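Local coordinates for DNA-damage inducible protein DDI1-like protein (Leishmania major, PDB 5YQ8), which acts as an aspartic endopeptidase, this chain being the retroviral protease-like domain of the longer Ddi1-type protein, at residues A[53-67]-A[75-87]. Numbering follows the deposited sequence.
Sequences VGVGRQEICGRIHMT and YIPFAFYVIEDQA
Thr-67 and Phe-78 trade backbone hydrogen bonds in both directions, with Thr-67 N 3.0 Å from Phe-78 O. Ile-64 and Phe-80 do the same: Ile-64 N reaches Phe-80 O at 2.7 Å, nearly in line with the carbonyl, and Phe-80 N returns to Ile-64 O. Between these pairs the register slips by one residue, a beta bulge at His-65 and Met-66. A classic bulge follows where Cys-61 and Gly-62 both face Val-82: Val-82 N gives a straight bond to Gly-62 O (2.8 Å, 168°), while Cys-61 N and, weakly, Gly-62 N share Val-82 O.

On one face Arg-63, extended from CG to NE, crosses the Tyr-81 ring at a slant, its CD 3.5 Å from Tyr-81 CE1. The guanidinium and ring planes stand 71° apart, and Ala-79 CB lies over one guanidinium face. Arg-63 NH1 donates to His-65 ND1 at 3.0 Å, in the imidazole plane. On the other face Phe-80 (chi1 44°) lies alongside Ile-64 and brings CZ to 3.3 Å from Thr-67 CG2.

In this retropepsin-like hairpin, strand 74-83 pairs on its far side with 29-31, leaving 62-71 outermost within the chain; Phe-78 and the likely catalytic Asp-22 have side chains about 11 Å apart, and Tyr-81 packs on Lys-2 of the second subunit. With ND1 accepting, His-65 NE2 probably carries the proton toward Asp-45 OD2, linking the exposed bulge beyond the hairpin; that carboxylate would probably polarise the imidazole, making ND1 a better acceptor for Arg-63.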
loop_
_atom_site.group_PDB
_atom_site.type_symbol
_atom_site.label_atom_id
_atom_site.label_comp_id
_atom_site.label_asym_id
_atom_site.label_seq_id
_atom_site.Cartn_x
_atom_site.Cartn_y
_atom_site.Cartn_z
ATOM N N VAL A 53 5.642 -16.912 0.568
ATOM C CA VAL A 53 5.688 -16.157 1.852
ATOM C C VAL A 53 4.474 -15.263 2.060
ATOM O O VAL A 53 4.263 -14.759 3.155
ATOM C CB VAL A 53 6.985 -15.276 1.963
ATOM C CG1 VAL A 53 7.011 -14.075 0.971
ATOM C CG2 VAL A 53 7.211 -14.818 3.409
ATOM N N GLY A 54 3.724 -15.006 0.995
ATOM C CA GLY A 54 2.641 -14.041 1.047
ATOM C C GLY A 54 1.332 -14.703 1.393
ATOM O O GLY A 54 1.252 -15.912 1.699
ATOM N N VAL A 55 0.292 -13.891 1.273
ATOM C CA VAL A 55 -1.077 -14.344 1.391
ATOM C C VAL A 55 -1.408 -15.309 0.243
ATOM O O VAL A 55 -1.820 -16.450 0.467
ATOM C CB VAL A 55 -2.039 -13.141 1.355
ATOM C CG1 VAL A 55 -3.501 -13.586 1.220
ATOM C CG2 VAL A 55 -1.834 -12.317 2.613
ATOM N N GLY A 56 -1.226 -14.825 -0.986
ATOM C CA GLY A 56 -1.695 -15.515 -2.137
ATOM C C GLY A 56 -0.929 -16.780 -2.410
ATOM O O GLY A 56 0.078 -17.112 -1.779
ATOM N N ARG A 57 -1.439 -17.479 -3.404
ATOM C CA ARG A 57 -0.695 -18.518 -4.086
ATOM C C ARG A 57 0.496 -17.839 -4.792
ATOM O O ARG A 57 0.351 -17.302 -5.902
ATOM C CB ARG A 57 -1.626 -19.201 -5.061
ATOM C CG ARG A 57 -0.997 -20.093 -6.105
ATOM C CD ARG A 57 -2.036 -20.293 -7.184
ATOM N NE ARG A 57 -2.392 -19.012 -7.770
ATOM C CZ ARG A 57 -1.764 -18.432 -8.784
ATOM N NH1 ARG A 57 -0.731 -19.036 -9.373
ATOM N NH2 ARG A 57 -2.195 -17.257 -9.233
ATOM N N GLN A 58 1.647 -17.866 -4.118
ATOM C CA GLN A 58 2.869 -17.156 -4.505
ATOM C C GLN A 58 3.893 -18.213 -4.915
ATOM O O GLN A 58 4.243 -19.086 -4.100
ATOM C CB GLN A 58 3.386 -16.360 -3.308
ATOM C CG GLN A 58 4.740 -15.701 -3.561
ATOM C CD GLN A 58 5.266 -14.868 -2.406
ATOM O OE1 GLN A 58 4.506 -14.419 -1.530
ATOM N NE2 GLN A 58 6.604 -14.638 -2.413
ATOM N N GLU A 59 4.353 -18.164 -6.162
ATOM C CA GLU A 59 5.357 -19.154 -6.668
ATOM C C GLU A 59 6.428 -18.384 -7.480
ATOM O O GLU A 59 6.206 -17.891 -8.593
ATOM C CB GLU A 59 4.702 -20.304 -7.461
ATOM C CG GLU A 59 3.580 -21.019 -6.686
ATOM C CD GLU A 59 2.832 -22.002 -7.550
ATOM O OE1 GLU A 59 1.948 -22.721 -7.012
ATOM O OE2 GLU A 59 3.165 -22.038 -8.762
ATOM N N ILE A 60 7.584 -18.239 -6.874
ATOM C CA ILE A 60 8.546 -17.318 -7.396
ATOM C C ILE A 60 9.502 -18.066 -8.340
ATOM O O ILE A 60 9.718 -19.280 -8.208
ATOM C CB ILE A 60 9.303 -16.618 -6.246
ATOM C CG1 ILE A 60 10.313 -17.571 -5.617
ATOM C CG2 ILE A 60 8.325 -16.106 -5.170
ATOM C CD1 ILE A 60 11.051 -16.977 -4.461
ATOM N N CYS A 61 10.075 -17.328 -9.281
ATOM C CA CYS A 61 11.197 -17.777 -10.079
ATOM C C CYS A 61 12.502 -17.613 -9.346
ATOM O O CYS A 61 13.470 -18.118 -9.811
ATOM C CB CYS A 61 11.342 -16.960 -11.363
ATOM S SG CYS A 61 10.053 -17.155 -12.556
ATOM N N GLY A 62 12.567 -16.849 -8.255
ATOM C CA GLY A 62 13.793 -16.672 -7.492
ATOM C C GLY A 62 13.750 -15.333 -6.779
ATOM O O GLY A 62 12.679 -14.713 -6.691
ATOM N N ARG A 63 14.909 -14.934 -6.245
ATOM C CA ARG A 63 15.062 -13.672 -5.572
ATOM C C ARG A 63 16.298 -12.955 -6.047
ATOM O O ARG A 63 17.332 -13.584 -6.108
ATOM C CB ARG A 63 15.151 -13.900 -4.080
ATOM C CG ARG A 63 15.062 -12.626 -3.224
ATOM C CD ARG A 63 15.172 -12.929 -1.742
ATOM N NE ARG A 63 14.901 -11.740 -0.933
ATOM C CZ ARG A 63 15.808 -10.891 -0.423
ATOM N NH1 ARG A 63 17.126 -11.072 -0.561
ATOM N NH2 ARG A 63 15.387 -9.824 0.277
ATOM N N ILE A 64 16.212 -11.650 -6.333
ATOM C CA ILE A 64 17.367 -10.865 -6.795
ATOM C C ILE A 64 17.824 -10.150 -5.541
ATOM O O ILE A 64 17.115 -9.314 -4.963
ATOM C CB ILE A 64 16.964 -9.925 -7.914
ATOM C CG1 ILE A 64 16.945 -10.659 -9.240
ATOM C CG2 ILE A 64 17.930 -8.785 -8.090
ATOM C CD1 ILE A 64 16.495 -9.876 -10.451
ATOM N N HIS A 65 19.006 -10.492 -5.058
ATOM C CA HIS A 65 19.410 -10.026 -3.697
ATOM C C HIS A 65 19.903 -8.596 -3.697
ATOM O O HIS A 65 19.851 -7.912 -2.698
ATOM C CB HIS A 65 20.462 -10.961 -3.081
ATOM C CG HIS A 65 20.010 -12.373 -3.007
ATOM N ND1 HIS A 65 18.864 -12.749 -2.357
ATOM C CD2 HIS A 65 20.542 -13.501 -3.522
ATOM C CE1 HIS A 65 18.736 -14.066 -2.432
ATOM N NE2 HIS A 65 19.732 -14.543 -3.153
ATOM N N MET A 66 20.388 -8.161 -4.845
ATOM C CA MET A 66 20.876 -6.796 -5.041
ATOM C C MET A 66 20.979 -6.524 -6.514
ATOM O O MET A 66 21.633 -7.259 -7.222
ATOM C CB MET A 66 22.230 -6.530 -4.390
ATOM C CG MET A 66 22.646 -5.064 -4.468
ATOM S SD MET A 66 23.536 -4.764 -5.960
ATOM C CE MET A 66 24.033 -3.103 -5.778
ATOM N N THR A 67 20.226 -5.521 -6.963
ATOM C CA THR A 67 20.373 -4.936 -8.261
ATOM C C THR A 67 20.286 -3.428 -8.098
ATOM O O THR A 67 19.416 -2.918 -7.390
ATOM C CB THR A 67 19.293 -5.425 -9.255
ATOM O OG1 THR A 67 19.470 -4.800 -10.554
ATOM C CG2 THR A 67 17.909 -5.144 -8.772
ATOM N N TYR A 75 21.313 6.017 -7.447
ATOM C CA TYR A 75 21.429 4.513 -7.470
ATOM C C TYR A 75 21.076 3.896 -6.150
ATOM O O TYR A 75 21.754 4.160 -5.198
ATOM C CB TYR A 75 22.838 4.085 -7.935
ATOM C CG TYR A 75 22.943 4.223 -9.423
ATOM C CD1 TYR A 75 23.213 5.464 -10.003
ATOM C CD2 TYR A 75 22.686 3.151 -10.268
ATOM C CE1 TYR A 75 23.285 5.635 -11.375
ATOM C CE2 TYR A 75 22.725 3.313 -11.663
ATOM C CZ TYR A 75 23.042 4.562 -12.201
ATOM O OH TYR A 75 23.072 4.745 -13.569
ATOM N N ILE A 76 20.007 3.107 -6.093
ATOM C CA ILE A 76 19.483 2.524 -4.871
ATOM C C ILE A 76 19.459 0.985 -4.959
ATOM O O ILE A 76 18.883 0.424 -5.877
ATOM C CB ILE A 76 18.058 3.036 -4.619
ATOM C CG1 ILE A 76 18.172 4.458 -4.211
ATOM C CG2 ILE A 76 17.367 2.261 -3.490
ATOM C CD1 ILE A 76 17.095 5.280 -4.819
ATOM N N PRO A 77 20.068 0.282 -3.998
ATOM C CA PRO A 77 20.122 -1.151 -4.089
ATOM C C PRO A 77 18.790 -1.745 -3.682
ATOM O O PRO A 77 18.368 -1.534 -2.524
ATOM C CB PRO A 77 21.233 -1.527 -3.094
ATOM C CG PRO A 77 21.259 -0.424 -2.126
ATOM C CD PRO A 77 20.820 0.785 -2.845
ATOM N N PHE A 78 18.142 -2.480 -4.618
ATOM C CA PHE A 78 16.934 -3.232 -4.381
ATOM C C PHE A 78 17.168 -4.717 -4.277
ATOM O O PHE A 78 18.054 -5.269 -4.871
ATOM C CB PHE A 78 15.932 -2.979 -5.500
ATOM C CG PHE A 78 15.037 -1.780 -5.221
ATOM C CD1 PHE A 78 15.580 -0.480 -5.180
ATOM C CD2 PHE A 78 13.677 -1.951 -4.948
ATOM C CE1 PHE A 78 14.805 0.601 -4.884
ATOM C CE2 PHE A 78 12.890 -0.845 -4.662
ATOM C CZ PHE A 78 13.454 0.422 -4.637
ATOM N N ALA A 79 16.298 -5.376 -3.521
ATOM C CA ALA A 79 16.171 -6.850 -3.484
ATOM C C ALA A 79 14.697 -7.146 -3.638
ATOM O O ALA A 79 13.833 -6.466 -3.004
ATOM C CB ALA A 79 16.635 -7.431 -2.187
ATOM N N PHE A 80 14.412 -8.101 -4.524
ATOM C CA PHE A 80 13.055 -8.507 -4.759
ATOM C C PHE A 80 12.913 -9.898 -5.320
ATOM O O PHE A 80 13.882 -10.467 -5.788
ATOM C CB PHE A 80 12.397 -7.545 -5.703
ATOM C CG PHE A 80 13.231 -7.178 -6.846
ATOM C CD1 PHE A 80 13.497 -8.081 -7.821
ATOM C CD2 PHE A 80 13.761 -5.920 -6.907
ATOM C CE1 PHE A 80 14.297 -7.712 -8.855
ATOM C CE2 PHE A 80 14.572 -5.549 -7.881
ATOM C CZ PHE A 80 14.835 -6.444 -8.871
ATOM N N TYR A 81 11.732 -10.469 -5.174
ATOM C CA TYR A 81 11.431 -11.750 -5.772
ATOM C C TYR A 81 11.098 -11.580 -7.228
ATOM O O TYR A 81 10.676 -10.544 -7.654
ATOM C CB TYR A 81 10.271 -12.401 -5.036
ATOM C CG TYR A 81 10.579 -12.733 -3.610
ATOM C CD1 TYR A 81 11.563 -13.681 -3.298
ATOM C CD2 TYR A 81 9.889 -12.156 -2.566
ATOM C CE1 TYR A 81 11.858 -14.036 -2.003
ATOM C CE2 TYR A 81 10.149 -12.561 -1.253
ATOM C CZ TYR A 81 11.164 -13.483 -0.987
ATOM O OH TYR A 81 11.558 -13.894 0.263
ATOM N N VAL A 82 11.290 -12.638 -7.994
ATOM C CA VAL A 82 10.937 -12.647 -9.393
ATOM C C VAL A 82 9.857 -13.705 -9.587
ATOM O O VAL A 82 10.052 -14.861 -9.154
ATOM C CB VAL A 82 12.150 -12.880 -10.318
ATOM C CG1 VAL A 82 11.700 -12.936 -11.749
ATOM C CG2 VAL A 82 13.177 -11.750 -10.175
ATOM N N ILE A 83 8.735 -13.294 -10.191
ATOM C CA ILE A 83 7.583 -14.149 -10.388
ATOM C C ILE A 83 7.084 -14.012 -11.827
ATOM O O ILE A 83 6.850 -12.899 -12.281
ATOM C CB ILE A 83 6.483 -13.775 -9.365
ATOM C CG1 ILE A 83 6.969 -14.056 -7.940
ATOM C CG2 ILE A 83 5.217 -14.558 -9.647
ATOM C CD1 ILE A 83 5.935 -14.171 -6.838
ATOM N N GLU A 84 6.874 -15.126 -12.527
ATOM C CA GLU A 84 6.703 -15.083 -13.993
ATOM C C GLU A 84 5.560 -14.164 -14.509
ATOM O O GLU A 84 5.834 -13.151 -15.189
ATOM C CB GLU A 84 6.596 -16.500 -14.620
ATOM C CG GLU A 84 6.351 -16.441 -16.155
ATOM C CD GLU A 84 5.949 -17.772 -16.761
ATOM O OE1 GLU A 84 6.672 -18.301 -17.655
ATOM O OE2 GLU A 84 4.860 -18.265 -16.360
ATOM N N ASP A 85 4.309 -14.529 -14.223
ATOM C CA ASP A 85 3.150 -13.786 -14.777
ATOM C C ASP A 85 2.526 -12.943 -13.672
ATOM O O ASP A 85 1.608 -13.351 -13.004
ATOM C CB ASP A 85 2.066 -14.698 -15.399
ATOM C CG ASP A 85 2.529 -15.417 -16.653
ATOM O OD1 ASP A 85 3.255 -14.827 -17.463
ATOM O OD2 ASP A 85 2.149 -16.582 -16.829
ATOM N N GLN A 86 3.068 -11.744 -13.510
ATOM C CA GLN A 86 2.553 -10.718 -12.640
ATOM C C GLN A 86 2.154 -9.543 -13.547
ATOM O O GLN A 86 2.881 -9.128 -14.470
ATOM C CB GLN A 86 3.629 -10.329 -11.632
ATOM C CG GLN A 86 3.216 -9.264 -10.638
ATOM C CD GLN A 86 4.362 -8.760 -9.741
ATOM O OE1 GLN A 86 4.551 -9.235 -8.622
ATOM N NE2 GLN A 86 5.082 -7.744 -10.204
ATOM N N ALA A 87 0.979 -8.998 -13.296
ATOM C CA ALA A 87 0.454 -7.955 -14.176
ATOM C C ALA A 87 1.403 -6.765 -14.162
ATOM O O ALA A 87 1.671 -6.182 -15.237
ATOM C CB ALA A 87 -0.951 -7.525 -13.749
#